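Acyl-coenzyme A oxidase 3 (Yarrowia lipolytica, PDB 5YS9) oxidises acyl-CoA substrates of different chain lengths to (2E)-enoyl-CoA with FAD and molecular oxygen, releasing hydrogen peroxide in peroxisomal fatty acid beta-oxidation. Local coordinates at residues E22-R31 and L325-Q333. Numbering follows the deposited sequence.
Sequences EPPKALAGER and LRYACVRRQ. With FAD (flavin-adenine dinucleotide), chain D.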
loop_
_atom_site.group_PDB
_atom_site.type_symbol
_atom_site.label_atom_id
_atom_site.label_comp_id
_atom_site.label_asym_id
_atom_site.label_seq_id
_atom_site.Cartn_x
_atom_site.Cartn_y
_atom_site.Cartn_z
ATOM N N GLU A 22 -24.212 -3.684 21.223
ATOM C CA GLU A 22 -24.836 -2.672 20.387
ATOM C C GLU A 22 -24.754 -2.855 18.874
ATOM O O GLU A 22 -25.693 -2.548 18.177
ATOM C CB GLU A 22 -24.399 -1.267 20.769
ATOM C CG GLU A 22 -25.487 -0.254 20.520
ATOM C CD GLU A 22 -25.006 0.981 19.820
ATOM O OE1 GLU A 22 -23.876 1.401 20.062
ATOM O OE2 GLU A 22 -25.769 1.538 19.035
ATOM N N PRO A 23 -23.623 -3.311 18.363
ATOM C CA PRO A 23 -23.429 -3.332 16.885
ATOM C C PRO A 23 -24.566 -3.880 15.972
ATOM O O PRO A 23 -24.986 -3.170 15.046
ATOM C CB PRO A 23 -22.147 -4.140 16.711
ATOM C CG PRO A 23 -21.377 -3.853 17.977
ATOM C CD PRO A 23 -22.428 -3.816 19.068
ATOM N N PRO A 24 -25.099 -5.100 16.243
ATOM C CA PRO A 24 -26.205 -5.544 15.367
ATOM C C PRO A 24 -27.418 -4.612 15.377
ATOM O O PRO A 24 -28.083 -4.475 14.360
ATOM C CB PRO A 24 -26.580 -6.924 15.913
ATOM C CG PRO A 24 -26.134 -6.907 17.318
ATOM C CD PRO A 24 -24.871 -6.053 17.351
ATOM N N LYS A 25 -27.694 -3.977 16.500
ATOM C CA LYS A 25 -28.786 -3.026 16.578
ATOM C C LYS A 25 -28.468 -1.749 15.771
ATOM O O LYS A 25 -29.311 -1.277 15.004
ATOM C CB LYS A 25 -29.117 -2.717 18.045
ATOM C CG LYS A 25 -30.385 -1.931 18.278
ATOM C CD LYS A 25 -31.664 -2.722 17.998
ATOM C CE LYS A 25 -32.880 -1.787 18.135
ATOM N NZ LYS A 25 -34.197 -2.467 17.967
ATOM N N ALA A 26 -27.271 -1.206 15.909
ATOM C CA ALA A 26 -26.872 -0.053 15.083
ATOM C C ALA A 26 -26.992 -0.327 13.583
ATOM O O ALA A 26 -27.613 0.446 12.841
ATOM C CB ALA A 26 -25.458 0.400 15.434
ATOM N N LEU A 27 -26.445 -1.454 13.127
ATOM C CA LEU A 27 -26.496 -1.739 11.695
ATOM C C LEU A 27 -27.933 -1.974 11.185
ATOM O O LEU A 27 -28.274 -1.588 10.075
ATOM C CB LEU A 27 -25.548 -2.870 11.328
ATOM C CG LEU A 27 -25.341 -3.101 9.821
ATOM C CD1 LEU A 27 -24.796 -1.859 9.134
ATOM C CD2 LEU A 27 -24.389 -4.259 9.603
ATOM N N ALA A 28 -28.788 -2.560 12.007
ATOM C CA ALA A 28 -30.198 -2.696 11.639
ATOM C C ALA A 28 -30.768 -1.305 11.485
ATOM O O ALA A 28 -31.463 -1.046 10.515
ATOM C CB ALA A 28 -30.992 -3.515 12.666
ATOM N N GLY A 29 -30.416 -0.396 12.395
ATOM C CA GLY A 29 -30.886 0.979 12.345
ATOM C C GLY A 29 -30.584 1.676 11.035
ATOM O O GLY A 29 -31.355 2.517 10.585
ATOM N N GLU A 30 -29.410 1.407 10.484
ATOM C CA GLU A 30 -28.996 1.909 9.183
ATOM C C GLU A 30 -29.797 1.346 8.033
ATOM O O GLU A 30 -30.115 2.040 7.098
ATOM C CB GLU A 30 -27.518 1.656 8.959
ATOM C CG GLU A 30 -26.645 2.271 10.019
ATOM C CD GLU A 30 -26.497 3.758 9.856
ATOM O OE1 GLU A 30 -27.216 4.350 9.048
ATOM O OE2 GLU A 30 -25.652 4.327 10.542
ATOM N N ARG A 31 -30.107 0.068 8.120
ATOM C CA ARG A 31 -30.886 -0.613 7.109
ATOM C C ARG A 31 -32.272 0.002 7.030
ATOM O O ARG A 31 -32.863 0.115 5.969
ATOM C CB ARG A 31 -30.933 -2.111 7.377
ATOM C CG ARG A 31 -30.096 -2.910 6.404
ATOM C CD ARG A 31 -29.706 -4.274 6.927
ATOM N NE ARG A 31 -28.477 -4.730 6.302
ATOM C CZ ARG A 31 -27.477 -5.327 6.928
ATOM N NH1 ARG A 31 -26.410 -5.680 6.251
ATOM N NH2 ARG A 31 -27.547 -5.572 8.217
ATOM N N LEU A 325 -17.217 0.144 5.772
ATOM C CA LEU A 325 -18.463 0.903 6.007
ATOM C C LEU A 325 -19.369 0.298 7.077
ATOM O O LEU A 325 -19.946 1.022 7.891
ATOM C CB LEU A 325 -19.236 1.108 4.699
ATOM C CG LEU A 325 -18.619 2.213 3.828
ATOM C CD1 LEU A 325 -19.236 2.331 2.443
ATOM C CD2 LEU A 325 -18.671 3.567 4.532
ATOM N N ARG A 326 -19.504 -1.021 7.064
ATOM C CA ARG A 326 -20.267 -1.712 8.102
ATOM C C ARG A 326 -19.615 -1.552 9.452
ATOM O O ARG A 326 -20.304 -1.213 10.428
ATOM C CB ARG A 326 -20.438 -3.199 7.789
ATOM C CG ARG A 326 -21.485 -3.447 6.735
ATOM C CD ARG A 326 -21.512 -4.905 6.356
ATOM N NE ARG A 326 -22.386 -5.051 5.206
ATOM C CZ ARG A 326 -22.690 -6.188 4.573
ATOM N NH1 ARG A 326 -22.148 -7.340 4.935
ATOM N NH2 ARG A 326 -23.523 -6.134 3.524
ATOM N N TYR A 327 -18.296 -1.779 9.517
ATOM C CA TYR A 327 -17.532 -1.411 10.716
ATOM C C TYR A 327 -17.817 0.015 11.130
ATOM O O TYR A 327 -18.172 0.283 12.264
ATOM C CB TYR A 327 -16.027 -1.536 10.507
ATOM C CG TYR A 327 -15.219 -1.351 11.768
ATOM C CD1 TYR A 327 -15.365 -2.216 12.836
ATOM C CD2 TYR A 327 -14.312 -0.345 11.881
ATOM C CE1 TYR A 327 -14.665 -2.045 14.004
ATOM C CE2 TYR A 327 -13.602 -0.162 13.047
ATOM C CZ TYR A 327 -13.775 -1.029 14.113
ATOM O OH TYR A 327 -13.028 -0.885 15.272
ATOM N N ALA A 328 -17.697 0.941 10.201
ATOM C CA ALA A 328 -17.937 2.337 10.534
ATOM C C ALA A 328 -19.325 2.631 11.163
ATOM O O ALA A 328 -19.449 3.571 11.964
ATOM C CB ALA A 328 -17.729 3.169 9.288
ATOM N N CYS A 329 -20.352 1.866 10.779
ATOM C CA CYS A 329 -21.728 2.137 11.224
ATOM C C CYS A 329 -21.956 1.731 12.663
ATOM O O CYS A 329 -22.892 2.232 13.317
ATOM C CB CYS A 329 -22.759 1.463 10.316
ATOM S SG CYS A 329 -22.786 2.171 8.620
ATOM N N VAL A 330 -21.112 0.828 13.137
ATOM C CA VAL A 330 -21.199 0.337 14.492
ATOM C C VAL A 330 -20.087 0.776 15.429
ATOM O O VAL A 330 -20.233 0.659 16.621
ATOM C CB VAL A 330 -21.322 -1.195 14.532
ATOM C CG1 VAL A 330 -22.299 -1.671 13.487
ATOM C CG2 VAL A 330 -19.980 -1.867 14.362
ATOM N N ARG A 331 -18.986 1.288 14.902
ATOM C CA ARG A 331 -17.845 1.581 15.753
ATOM C C ARG A 331 -17.906 2.962 16.363
ATOM O O ARG A 331 -17.976 3.940 15.669
ATOM C CB ARG A 331 -16.541 1.399 14.996
ATOM C CG ARG A 331 -15.320 1.932 15.724
ATOM C CD ARG A 331 -14.884 1.051 16.871
ATOM N NE ARG A 331 -13.607 1.487 17.401
ATOM C CZ ARG A 331 -12.817 0.753 18.165
ATOM N NH1 ARG A 331 -13.170 -0.461 18.505
ATOM N NH2 ARG A 331 -11.671 1.240 18.580
ATOM N N ARG A 332 -17.853 3.029 17.679
ATOM C CA ARG A 332 -17.928 4.296 18.357
ATOM C C ARG A 332 -16.581 4.624 18.957
ATOM O O ARG A 332 -16.013 3.824 19.662
ATOM C CB ARG A 332 -18.964 4.237 19.473
ATOM C CG ARG A 332 -20.407 4.172 19.033
ATOM C CD ARG A 332 -21.325 4.263 20.239
ATOM N NE ARG A 332 -22.728 4.023 19.916
ATOM C CZ ARG A 332 -23.606 4.975 19.651
ATOM N NH1 ARG A 332 -23.237 6.237 19.660
ATOM N NH2 ARG A 332 -24.849 4.661 19.373
ATOM N N GLN A 333 -16.050 5.786 18.627
ATOM C CA GLN A 333 -14.898 6.319 19.318
ATOM C C GLN A 333 -15.012 7.824 19.524
ATOM O O GLN A 333 -15.161 8.569 18.582
ATOM C CB GLN A 333 -13.617 5.955 18.576
ATOM C CG GLN A 333 -12.392 5.921 19.457
ATOM C CD GLN A 333 -12.186 4.604 20.164
ATOM O OE1 GLN A 333 -11.096 4.313 20.619
ATOM N NE2 GLN A 333 -13.222 3.808 20.252
HETATM P PA FAD D . -10.062 3.636 16.644
HETATM O O1A FAD D . -9.416 4.527 17.634
HETATM O O2A FAD D . -11.471 3.216 16.805
HETATM O O5B FAD D . -10.002 4.244 15.191
HETATM C C5B FAD D . -10.510 3.430 14.145
HETATM C C4B FAD D . -10.710 4.290 12.926
HETATM O O4B FAD D . -11.659 5.302 13.234
HETATM C C3B FAD D . -9.407 4.977 12.612
HETATM O O3B FAD D . -9.164 4.944 11.219
HETATM C C2B FAD D . -9.622 6.405 13.008
HETATM O O2B FAD D . -8.923 7.264 12.115
HETATM C C1B FAD D . -11.122 6.575 12.939
HETATM N N9A FAD D . -11.441 7.526 14.004
HETATM C C8A FAD D . -11.439 7.261 15.313
HETATM N N7A FAD D . -11.745 8.369 16.012
HETATM C C5A FAD D . -11.934 9.368 15.144
HETATM C C6A FAD D . -12.276 10.799 15.218
HETATM N N6A FAD D . -12.492 11.415 16.393
HETATM N N1A FAD D . -12.369 11.470 14.065
HETATM C C2A FAD D . -12.161 10.875 12.887
HETATM N N3A FAD D . -11.847 9.587 12.740
HETATM C C4A FAD D . -11.722 8.804 13.817
HETATM N N1 FAD D . -1.960 -1.628 22.239
HETATM C C2 FAD D . -1.379 -1.823 23.431
HETATM O O2 FAD D . -1.852 -1.256 24.408
HETATM N N3 FAD D . -0.308 -2.585 23.602
HETATM C C4 FAD D . 0.260 -3.217 22.600
HETATM O O4 FAD D . 1.244 -3.915 22.795
HETATM C C4X FAD D . -0.308 -3.067 21.259
HETATM N N5 FAD D . 0.225 -3.680 20.202
HETATM C C5X FAD D . -0.321 -3.537 18.991
HETATM C C6 FAD D . 0.247 -4.207 17.930
HETATM C C7 FAD D . -0.295 -4.078 16.677
HETATM C C7M FAD D . 0.332 -4.795 15.525
HETATM C C8 FAD D . -1.487 -3.230 16.481
HETATM C C8M FAD D . -2.084 -3.081 15.121
HETATM C C9 FAD D . -2.052 -2.557 17.540
HETATM C C9A FAD D . -1.515 -2.686 18.799
HETATM N N10 FAD D . -2.079 -2.011 19.892
HETATM C C10 FAD D . -1.489 -2.208 21.135
HETATM C "C1'" FAD D . -3.268 -1.166 19.773
HETATM C "C2'" FAD D . -3.078 0.106 18.944
HETATM O "O2'" FAD D . -2.455 1.116 19.729
HETATM C "C3'" FAD D . -4.423 0.606 18.414
HETATM O "O3'" FAD D . -4.737 -0.152 17.265
HETATM C "C4'" FAD D . -4.458 2.070 18.005
HETATM O "O4'" FAD D . -3.701 2.822 18.942
HETATM C "C5'" FAD D . -5.862 2.655 18.040
HETATM O "O5'" FAD D . -6.686 2.316 16.937
HETATM P P FAD D . -8.106 1.637 17.188
HETATM O O1P FAD D . -8.095 0.254 16.662
HETATM O O2P FAD D . -8.465 1.858 18.603
HETATM O O3P FAD D . -9.137 2.396 16.253
#
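Val330, near the C-terminal end of helix 300-330, packs against Pro23 of helix 23-31, and the CA atoms of Pro23 and Val330 are only 4.9 Å apart. This is the tight part of the contact. Val330 CB lies 3.8 Å from Pro23 CB, while Val330 CG1, anti to its own carbonyl carbon, reaches Pro23 O at 3.4 Å and also borders Ala26 CB and Leu27 CB. Further along, Leu27 divides its branches, CD1 meeting Cys329 CB at 4.1 Å and CD2 meeting Arg326 CG. The Glu30 methylene CG also rests on Cys329 CB, and its carboxylate turns to Arg627 and Lys33. With the short axes at 109° and 8.9 Å apart, the helices run crosswise.

The looser side is polar: there the partly exposed Arg332 and Arg31 meet the buried Glu22 and Arg326. Arg332 grips Glu22 side-on: NE donates to OE1 at 2.9 Å, almost straight at 170°, and NH2 to OE2 at a longer 3.3 Å. Both oxygens are met on their syn side, with the carboxylate and guanidinium planes 33° apart; Arg332 NH1 also bonds Glu342 O, which helps fix the guanidinium's rotation. Arg31 NH1 lies over one face of the Arg326 guanidinium, offset toward its rim, 4.0 Å from Arg326 NH2; both arginines form salt bridges with Asp635, which would offset their like charges.

Beyond Val330, Arg331 turns away and donates from NE and NH2 to FAD O2A, and Gln333 bonds to the second subunit. The chemistry thus implies that an apolar core and a bidentate salt bridge join the N-terminal helix to the segment whose Arg331 binds an FAD phosphate.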